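PDB 7ADK: putative immunoglobulin-blocking virulence protein from Mycoplasma mycoides subsp. capri, which probably binds host immunoglobulin and blocks its action. Local coordinates for residues Tyr577-Gly591 with Pro596-Leu609. Residues are numbered along the deposited sequence; the frame is centred on the assembly and turned at random.
Sequences YYARNNEPFFQGGHG and PDKKLGQNSYPTGL
Y577 meets Y605 and P606 along the length of its side chain. With CG anti to the carbonyl carbon, the ring is turned so that its CD1-CE1 side faces Y605 and P606. On this flank Y577 CD1 packs on Y605 CB at 3.8 Å. Y577 CE1 and CZ both lie against P606 O, at 3.3 and 3.4 Å, the oxygen sitting at the ring edge near its plane; Y605 CD2 and the P606 ring carbons are farther from CE1. Centroids 5.6 Å apart and planes at 78° define a T-shaped pair in which the edge of Y605 is directed at the face of Y577. At the tip, Y577 OH donates to P606 O over 2.8 Å, with a C=O...OH angle of 175° at P606 O. L554 of strand 553-555 also packs on Y577.

These interactions tie the end of helix 567-579 to the entry of strand 608-610, the middle strand of a five-stranded parallel sheet; the two segments thus belong to a helix-to-strand connection within a beta-alpha-beta crossover from strand 553-555.

Further back in the connection, S604 is gripped twice by the other segment: its OG donates to Q587 O (2.6 Å), while its N donates to G591 O (3.3 Å). Q587 NE2 donates back to N581 O of its own segment, which lies in the plane of the Q587 amide.

N582 ND2 reaches D597 OD1 at 2.7 Å by a nearly straight bond: the acceptor lies in the N582 amide plane, and OD1 is met nearly along its C-O axis. Y167 O also accepts from ND2, and the backbone N atoms of N169 and H170 bind the D597 carboxylate, which joins this end of the contact to a distant part of the chain.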
# COMPACT_ATOMS: atom_id res chain seq x y z
N TYR A 577 -2.73 -17.71 -28.20
CA TYR A 577 -3.49 -18.89 -27.81
C TYR A 577 -3.21 -20.12 -28.67
O TYR A 577 -3.47 -21.21 -28.18
CB TYR A 577 -4.98 -18.52 -27.73
CG TYR A 577 -5.39 -17.52 -26.64
CD1 TYR A 577 -4.54 -17.23 -25.55
CD2 TYR A 577 -6.65 -16.88 -26.68
CE1 TYR A 577 -4.93 -16.34 -24.54
CE2 TYR A 577 -7.04 -15.98 -25.68
CZ TYR A 577 -6.18 -15.70 -24.60
OH TYR A 577 -6.54 -14.84 -23.61
N TYR A 578 -2.67 -20.01 -29.90
CA TYR A 578 -2.38 -21.17 -30.76
C TYR A 578 -1.22 -21.02 -31.75
O TYR A 578 -0.44 -21.96 -31.87
CB TYR A 578 -3.62 -21.60 -31.55
CG TYR A 578 -4.80 -22.06 -30.72
CD1 TYR A 578 -4.79 -23.32 -30.11
CD2 TYR A 578 -5.90 -21.20 -30.53
CE1 TYR A 578 -5.86 -23.73 -29.29
CE2 TYR A 578 -6.97 -21.60 -29.71
CZ TYR A 578 -6.95 -22.86 -29.10
OH TYR A 578 -7.99 -23.21 -28.31
N ALA A 579 -1.06 -19.91 -32.46
CA ALA A 579 -0.08 -19.82 -33.55
C ALA A 579 1.38 -19.75 -33.07
O ALA A 579 2.28 -20.21 -33.77
CB ALA A 579 -0.43 -18.63 -34.44
N ARG A 580 1.64 -19.20 -31.88
CA ARG A 580 2.96 -19.18 -31.21
C ARG A 580 2.91 -19.83 -29.83
O ARG A 580 3.83 -19.69 -29.03
CB ARG A 580 3.53 -17.75 -31.19
CG ARG A 580 3.90 -17.24 -32.58
CD ARG A 580 4.33 -15.77 -32.59
NE ARG A 580 5.69 -15.59 -32.08
CZ ARG A 580 6.32 -14.44 -31.87
NH1 ARG A 580 7.53 -14.45 -31.44
NH2 ARG A 580 5.79 -13.28 -32.10
N ASN A 581 1.85 -20.57 -29.50
CA ASN A 581 1.62 -21.09 -28.15
C ASN A 581 2.70 -22.05 -27.66
O ASN A 581 2.91 -22.17 -26.46
CB ASN A 581 0.23 -21.74 -28.13
CG ASN A 581 -0.12 -22.38 -26.80
OD1 ASN A 581 -0.61 -21.76 -25.88
ND2 ASN A 581 0.07 -23.66 -26.67
N ASN A 582 3.40 -22.79 -28.53
CA ASN A 582 4.41 -23.73 -28.05
C ASN A 582 5.67 -23.03 -27.47
O ASN A 582 6.47 -23.68 -26.82
CB ASN A 582 4.71 -24.76 -29.15
CG ASN A 582 5.54 -24.23 -30.28
OD1 ASN A 582 5.31 -23.15 -30.81
ND2 ASN A 582 6.53 -24.96 -30.68
N GLU A 583 5.83 -21.73 -27.67
CA GLU A 583 6.90 -20.92 -27.08
C GLU A 583 6.60 -20.54 -25.61
O GLU A 583 5.46 -20.20 -25.31
CB GLU A 583 7.08 -19.60 -27.84
CG GLU A 583 7.28 -19.72 -29.35
CD GLU A 583 7.37 -18.34 -30.04
OE1 GLU A 583 7.87 -17.39 -29.41
OE2 GLU A 583 6.97 -18.21 -31.21
N PRO A 584 7.60 -20.47 -24.71
CA PRO A 584 7.37 -20.21 -23.29
C PRO A 584 6.73 -18.86 -22.93
O PRO A 584 5.98 -18.78 -21.97
CB PRO A 584 8.73 -20.30 -22.64
CG PRO A 584 9.56 -21.16 -23.58
CD PRO A 584 8.99 -20.84 -24.95
N PHE A 585 7.00 -17.79 -23.68
CA PHE A 585 6.47 -16.45 -23.35
C PHE A 585 4.95 -16.38 -23.53
O PHE A 585 4.24 -15.77 -22.74
CB PHE A 585 7.16 -15.37 -24.20
CG PHE A 585 6.73 -13.96 -23.84
CD1 PHE A 585 5.68 -13.33 -24.52
CD2 PHE A 585 7.36 -13.29 -22.77
CE1 PHE A 585 5.26 -12.05 -24.14
CE2 PHE A 585 6.94 -12.01 -22.40
CZ PHE A 585 5.89 -11.39 -23.09
N PHE A 586 4.43 -17.02 -24.57
CA PHE A 586 2.99 -17.04 -24.88
C PHE A 586 2.17 -17.99 -24.00
O PHE A 586 0.96 -18.07 -24.14
CB PHE A 586 2.79 -17.27 -26.38
CG PHE A 586 3.39 -16.16 -27.21
CD1 PHE A 586 2.91 -14.85 -27.09
CD2 PHE A 586 4.52 -16.40 -28.00
CE1 PHE A 586 3.52 -13.80 -27.79
CE2 PHE A 586 5.15 -15.35 -28.67
CZ PHE A 586 4.65 -14.05 -28.58
N GLN A 587 2.81 -18.66 -23.04
CA GLN A 587 2.16 -19.57 -22.10
C GLN A 587 1.73 -18.91 -20.79
O GLN A 587 1.08 -19.53 -19.97
CB GLN A 587 3.07 -20.77 -21.85
CG GLN A 587 3.16 -21.63 -23.12
CD GLN A 587 4.36 -22.55 -23.15
OE1 GLN A 587 5.02 -22.84 -22.17
NE2 GLN A 587 4.67 -23.07 -24.31
N GLY A 588 2.07 -17.65 -20.55
CA GLY A 588 1.82 -17.01 -19.26
C GLY A 588 2.66 -17.60 -18.12
O GLY A 588 3.68 -18.23 -18.35
N GLY A 589 2.24 -17.39 -16.88
CA GLY A 589 2.99 -17.74 -15.67
C GLY A 589 3.03 -19.21 -15.24
O GLY A 589 3.74 -19.55 -14.32
N HIS A 590 2.28 -20.11 -15.85
CA HIS A 590 2.22 -21.53 -15.48
C HIS A 590 3.04 -22.47 -16.38
O HIS A 590 3.41 -23.56 -15.96
CB HIS A 590 0.74 -21.92 -15.38
CG HIS A 590 0.42 -23.37 -15.16
ND1 HIS A 590 -0.03 -23.93 -13.96
CD2 HIS A 590 0.54 -24.37 -16.08
CE1 HIS A 590 -0.22 -25.23 -14.22
NE2 HIS A 590 0.12 -25.52 -15.48
N GLY A 591 3.40 -22.06 -17.60
CA GLY A 591 4.28 -22.83 -18.47
C GLY A 591 3.62 -24.00 -19.23
O GLY A 591 2.41 -23.99 -19.44
N PRO A 596 3.99 -29.64 -25.47
CA PRO A 596 3.68 -28.25 -25.88
C PRO A 596 3.53 -27.96 -27.36
O PRO A 596 2.88 -27.00 -27.75
CB PRO A 596 4.81 -27.38 -25.32
CG PRO A 596 5.30 -28.21 -24.14
CD PRO A 596 5.15 -29.65 -24.59
N ASP A 597 4.15 -28.78 -28.19
CA ASP A 597 4.19 -28.66 -29.64
C ASP A 597 3.01 -29.34 -30.35
O ASP A 597 2.63 -28.93 -31.44
CB ASP A 597 5.53 -29.25 -30.11
CG ASP A 597 6.72 -28.62 -29.39
OD1 ASP A 597 7.00 -27.43 -29.62
OD2 ASP A 597 7.36 -29.32 -28.58
N LYS A 598 2.43 -30.38 -29.74
CA LYS A 598 1.30 -31.15 -30.28
C LYS A 598 -0.03 -30.66 -29.72
O LYS A 598 -0.84 -30.08 -30.44
CB LYS A 598 1.50 -32.66 -30.06
CG LYS A 598 0.37 -33.51 -30.67
CD LYS A 598 0.58 -35.00 -30.44
CE LYS A 598 -0.55 -35.84 -31.02
NZ LYS A 598 -0.35 -37.27 -30.85
N LYS A 599 -0.26 -30.90 -28.43
CA LYS A 599 -1.53 -30.61 -27.74
C LYS A 599 -1.50 -29.19 -27.17
O LYS A 599 -1.46 -29.00 -25.96
CB LYS A 599 -1.82 -31.66 -26.66
CG LYS A 599 -2.06 -33.06 -27.20
CD LYS A 599 -2.44 -33.99 -26.05
CE LYS A 599 -2.65 -35.43 -26.52
NZ LYS A 599 -2.30 -36.40 -25.47
N LEU A 600 -1.57 -28.19 -28.03
CA LEU A 600 -1.58 -26.77 -27.66
C LEU A 600 -2.63 -26.46 -26.58
O LEU A 600 -2.37 -25.66 -25.68
CB LEU A 600 -1.80 -25.91 -28.91
CG LEU A 600 -0.56 -25.59 -29.73
CD1 LEU A 600 0.30 -26.78 -30.09
CD2 LEU A 600 -0.98 -24.95 -31.03
N GLY A 601 -3.77 -27.15 -26.59
CA GLY A 601 -4.83 -27.06 -25.59
C GLY A 601 -4.44 -27.35 -24.14
O GLY A 601 -4.94 -26.66 -23.25
N GLN A 602 -3.56 -28.32 -23.87
CA GLN A 602 -3.14 -28.71 -22.51
C GLN A 602 -2.16 -27.72 -21.85
O GLN A 602 -1.86 -27.83 -20.67
CB GLN A 602 -2.55 -30.13 -22.53
CG GLN A 602 -3.50 -31.25 -22.98
CD GLN A 602 -4.59 -31.60 -21.98
OE1 GLN A 602 -5.00 -30.83 -21.15
NE2 GLN A 602 -5.15 -32.76 -22.02
N ASN A 603 -1.65 -26.76 -22.61
CA ASN A 603 -0.68 -25.77 -22.18
C ASN A 603 -1.33 -24.53 -21.57
O ASN A 603 -2.48 -24.23 -21.87
CB ASN A 603 0.19 -25.43 -23.39
CG ASN A 603 1.03 -26.61 -23.79
OD1 ASN A 603 2.15 -26.75 -23.35
ND2 ASN A 603 0.52 -27.54 -24.55
N SER A 604 -0.59 -23.80 -20.75
CA SER A 604 -1.04 -22.52 -20.20
C SER A 604 -1.05 -21.40 -21.25
O SER A 604 -0.43 -21.50 -22.30
CB SER A 604 -0.18 -22.16 -19.00
OG SER A 604 -0.53 -20.92 -18.46
N TYR A 605 -1.82 -20.34 -20.99
CA TYR A 605 -2.03 -19.16 -21.82
C TYR A 605 -2.41 -17.99 -20.91
O TYR A 605 -2.95 -18.25 -19.84
CB TYR A 605 -3.13 -19.45 -22.85
CG TYR A 605 -4.42 -20.07 -22.31
CD1 TYR A 605 -4.47 -21.45 -22.06
CD2 TYR A 605 -5.55 -19.28 -22.03
CE1 TYR A 605 -5.61 -22.03 -21.49
CE2 TYR A 605 -6.71 -19.86 -21.50
CZ TYR A 605 -6.74 -21.24 -21.22
OH TYR A 605 -7.87 -21.81 -20.74
N PRO A 606 -2.21 -16.72 -21.28
CA PRO A 606 -2.67 -15.58 -20.50
C PRO A 606 -4.19 -15.51 -20.45
O PRO A 606 -4.87 -15.25 -21.45
CB PRO A 606 -2.01 -14.34 -21.10
CG PRO A 606 -1.63 -14.78 -22.49
CD PRO A 606 -1.42 -16.28 -22.41
N THR A 607 -4.74 -15.78 -19.27
CA THR A 607 -6.17 -15.92 -18.97
C THR A 607 -6.91 -14.59 -18.73
O THR A 607 -8.12 -14.61 -18.52
CB THR A 607 -6.41 -16.86 -17.78
OG1 THR A 607 -5.86 -16.34 -16.59
CG2 THR A 607 -5.85 -18.25 -17.99
N GLY A 608 -6.24 -13.44 -18.79
CA GLY A 608 -6.85 -12.12 -18.73
C GLY A 608 -6.98 -11.42 -20.08
O GLY A 608 -6.07 -11.47 -20.89
N LEU A 609 -8.10 -10.71 -20.30
CA LEU A 609 -8.28 -9.74 -21.38
C LEU A 609 -8.58 -8.35 -20.84
O LEU A 609 -9.52 -8.16 -20.09
CB LEU A 609 -9.39 -10.18 -22.35
CG LEU A 609 -8.95 -11.12 -23.47
CD1 LEU A 609 -10.18 -11.62 -24.21
CD2 LEU A 609 -8.06 -10.43 -24.49